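Local coordinates for ABC-type transport system, sugar-family extracellular solute-binding protein (Peptoclostridium difficile 630, PDB 6HNI) that binds tyrosine as the extracellular substrate-binding lipoprotein of an ABC transport system, probably for uptake of the amino acid, and has adhesive properties, at residues A[26-31]-A[61-66]. The protein carries 1 engineered substitution. Numbering follows the deposited sequence.
Sequences IGITQL and IDFQNA. With EDO (1,2-ethanediol), chain E.
Ile28 and Gln30 meet Phe63 across two neighbouring parallel strands, 24-30 and 59-65, of a beta-alpha-beta unit whose connection is helix 35-50. The axes of 26-30 and 61-65 approach to 4.7 Å and run at 15° to each other, and five backbone hydrogen bonds join them in a regular ladder from Asp62 N to Ile26 O at one end to Ala66 N to Gln30 O at the other. Between these, Asp62 O accepts from Ile28 N, Gln64 N donates to Ile28 O, and Gln64 O accepts from Gln30 N.

On the face bearing Ile28, Gln30, Ile61 and Phe63, Ile28 bridges two neighbours: its CD1 reaches CG2 of Ile61 at 3.5 Å, while its CG2 meets Phe63 CD1 at 3.8 Å. With CG anti to the backbone N (chi1 174°), the Phe63 ring swings toward the partner strand and takes Ile28 CG2 and Gln30 OE1 at its edge, near its plane. Gln30 OE1 lies 3.3 Å from Phe63 CE1, the amide turned 73° from the ring. Helix 35-50 is tied to this face by Asp38 OD1, which with Val32 O holds Gln30 NE2, and by Arg41, in cation-pi contact with the Phe63 ring.

On the other face, Gln64 bends back along its own strand and gives a nearly straight bond from NE2 to OD1 of Asp62 (2.9 Å), in the amide plane and on the syn lone pair; Asp62 OD2 forms a salt bridge with Lys85 NZ. Beyond the strand ends, Ala66 CB packs 3.4 Å from Leu31 O. Asn65 OD1 accepts from Gln67 N, and its ND2 donates to O1 of a 1,2-ethanediol, probably from the crystallisation liquor, at 3.1 Å.

The side chain of Leu31 comes within about 6 Å of the bound tyrosine: the C-terminal ends of both strands point toward the ligand cleft, with 59-65 at the sheet edge, as in the Rossmann-like, 2-1-3-4-5 parallel sheet of a periplasmic-binding-protein lobe.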
loop_
_atom_site.group_PDB
_atom_site.type_symbol
_atom_site.label_atom_id
_atom_site.label_comp_id
_atom_site.label_asym_id
_atom_site.label_seq_id
_atom_site.Cartn_x
_atom_site.Cartn_y
_atom_site.Cartn_z
ATOM N N ILE A 26 10.882 7.176 -19.244
ATOM C CA ILE A 26 10.527 6.628 -17.937
ATOM C C ILE A 26 9.358 5.679 -18.173
ATOM O O ILE A 26 8.386 6.014 -18.777
ATOM C CB ILE A 26 10.113 7.737 -16.948
ATOM C CG1 ILE A 26 11.242 8.783 -16.771
ATOM C CG2 ILE A 26 9.617 7.108 -15.643
ATOM C CD1 ILE A 26 10.797 9.921 -15.888
ATOM N N GLY A 27 9.489 4.477 -17.619
ATOM C CA GLY A 27 8.355 3.522 -17.561
ATOM C C GLY A 27 7.768 3.498 -16.166
ATOM O O GLY A 27 8.533 3.383 -15.201
ATOM N N ILE A 28 6.432 3.641 -16.092
ATOM C CA ILE A 28 5.750 3.505 -14.796
ATOM C C ILE A 28 4.924 2.207 -14.880
ATOM O O ILE A 28 4.154 2.046 -15.781
ATOM C CB ILE A 28 4.812 4.667 -14.509
ATOM C CG1 ILE A 28 5.553 6.038 -14.527
ATOM C CG2 ILE A 28 4.101 4.428 -13.170
ATOM C CD1 ILE A 28 4.722 7.226 -14.129
ATOM N N THR A 29 5.219 1.341 -13.924
ATOM C CA THR A 29 4.491 0.024 -13.835
ATOM C C THR A 29 3.726 0.024 -12.526
ATOM O O THR A 29 4.290 0.064 -11.450
ATOM C CB THR A 29 5.464 -1.142 -14.014
ATOM O OG1 THR A 29 4.704 -2.387 -13.794
ATOM C CG2 THR A 29 6.619 -1.184 -13.086
ATOM N N GLN A 30 2.400 -0.001 -12.670
ATOM C CA GLN A 30 1.499 0.033 -11.520
ATOM C C GLN A 30 0.633 -1.255 -11.501
ATOM O O GLN A 30 0.108 -1.639 -12.523
ATOM C CB GLN A 30 0.592 1.252 -11.609
ATOM C CG GLN A 30 -0.303 1.473 -10.413
ATOM C CD GLN A 30 -1.136 2.743 -10.470
ATOM O OE1 GLN A 30 -0.649 3.798 -10.947
ATOM N NE2 GLN A 30 -2.346 2.713 -9.917
ATOM N N LEU A 31 0.518 -1.887 -10.337
ATOM C CA LEU A 31 -0.221 -3.172 -10.300
ATOM C C LEU A 31 -1.691 -3.067 -10.728
ATOM O O LEU A 31 -2.181 -3.891 -11.522
ATOM C CB LEU A 31 -0.084 -3.737 -8.900
ATOM C CG LEU A 31 -0.912 -5.005 -8.598
ATOM C CD1 LEU A 31 -0.424 -6.106 -9.497
ATOM C CD2 LEU A 31 -0.739 -5.293 -7.130
ATOM N N ILE A 61 6.866 9.705 -20.502
ATOM C CA ILE A 61 6.333 8.772 -19.490
ATOM C C ILE A 61 5.445 7.726 -20.195
ATOM O O ILE A 61 4.456 8.089 -20.828
ATOM C CB ILE A 61 5.562 9.539 -18.408
ATOM C CG1 ILE A 61 6.452 10.566 -17.680
ATOM C CG2 ILE A 61 4.994 8.577 -17.399
ATOM C CD1 ILE A 61 5.707 11.416 -16.657
ATOM N N ASP A 62 5.799 6.437 -20.043
ATOM C CA ASP A 62 5.034 5.295 -20.576
ATOM C C ASP A 62 4.405 4.618 -19.339
ATOM O O ASP A 62 5.063 3.850 -18.604
ATOM C CB ASP A 62 6.034 4.372 -21.276
ATOM C CG ASP A 62 5.428 3.133 -21.894
ATOM O OD1 ASP A 62 4.203 2.910 -21.761
ATOM O OD2 ASP A 62 6.226 2.376 -22.537
ATOM N N PHE A 63 3.142 4.953 -19.093
ATOM C CA PHE A 63 2.386 4.384 -17.969
ATOM C C PHE A 63 1.702 3.072 -18.370
ATOM O O PHE A 63 0.993 3.005 -19.402
ATOM C CB PHE A 63 1.324 5.373 -17.504
ATOM C CG PHE A 63 0.420 4.804 -16.438
ATOM C CD1 PHE A 63 0.885 4.673 -15.130
ATOM C CD2 PHE A 63 -0.842 4.373 -16.733
ATOM C CE1 PHE A 63 0.119 4.106 -14.129
ATOM C CE2 PHE A 63 -1.656 3.773 -15.737
ATOM C CZ PHE A 63 -1.167 3.668 -14.434
ATOM N N GLN A 64 1.891 2.064 -17.527
ATOM C CA GLN A 64 1.317 0.718 -17.750
ATOM C C GLN A 64 0.710 0.185 -16.465
ATOM O O GLN A 64 1.359 0.122 -15.421
ATOM C CB GLN A 64 2.365 -0.271 -18.250
ATOM C CG GLN A 64 3.025 0.102 -19.571
ATOM C CD GLN A 64 2.123 -0.079 -20.765
ATOM O OE1 GLN A 64 1.302 -0.991 -20.778
ATOM N NE2 GLN A 64 2.330 0.710 -21.837
ATOM N N ASN A 65 -0.565 -0.176 -16.563
ATOM C CA ASN A 65 -1.355 -0.743 -15.459
ATOM C C ASN A 65 -1.557 -2.234 -15.761
ATOM O O ASN A 65 -2.021 -2.602 -16.830
ATOM C CB ASN A 65 -2.658 0.011 -15.389
ATOM C CG ASN A 65 -3.586 -0.435 -14.251
ATOM O OD1 ASN A 65 -3.373 -1.434 -13.573
ATOM N ND2 ASN A 65 -4.651 0.318 -14.060
ATOM N N ALA A 66 -1.188 -3.070 -14.799
ATOM C CA ALA A 66 -1.353 -4.542 -14.935
ATOM C C ALA A 66 -2.774 -5.028 -14.700
ATOM O O ALA A 66 -3.035 -6.207 -14.865
ATOM C CB ALA A 66 -0.422 -5.270 -14.026
HETATM C C1 EDO E . -8.316 -1.549 -12.635
HETATM O O1 EDO E . -6.954 -1.028 -12.534
HETATM C C2 EDO E . -8.408 -3.076 -12.505
HETATM O O2 EDO E . -8.954 -3.728 -13.652
#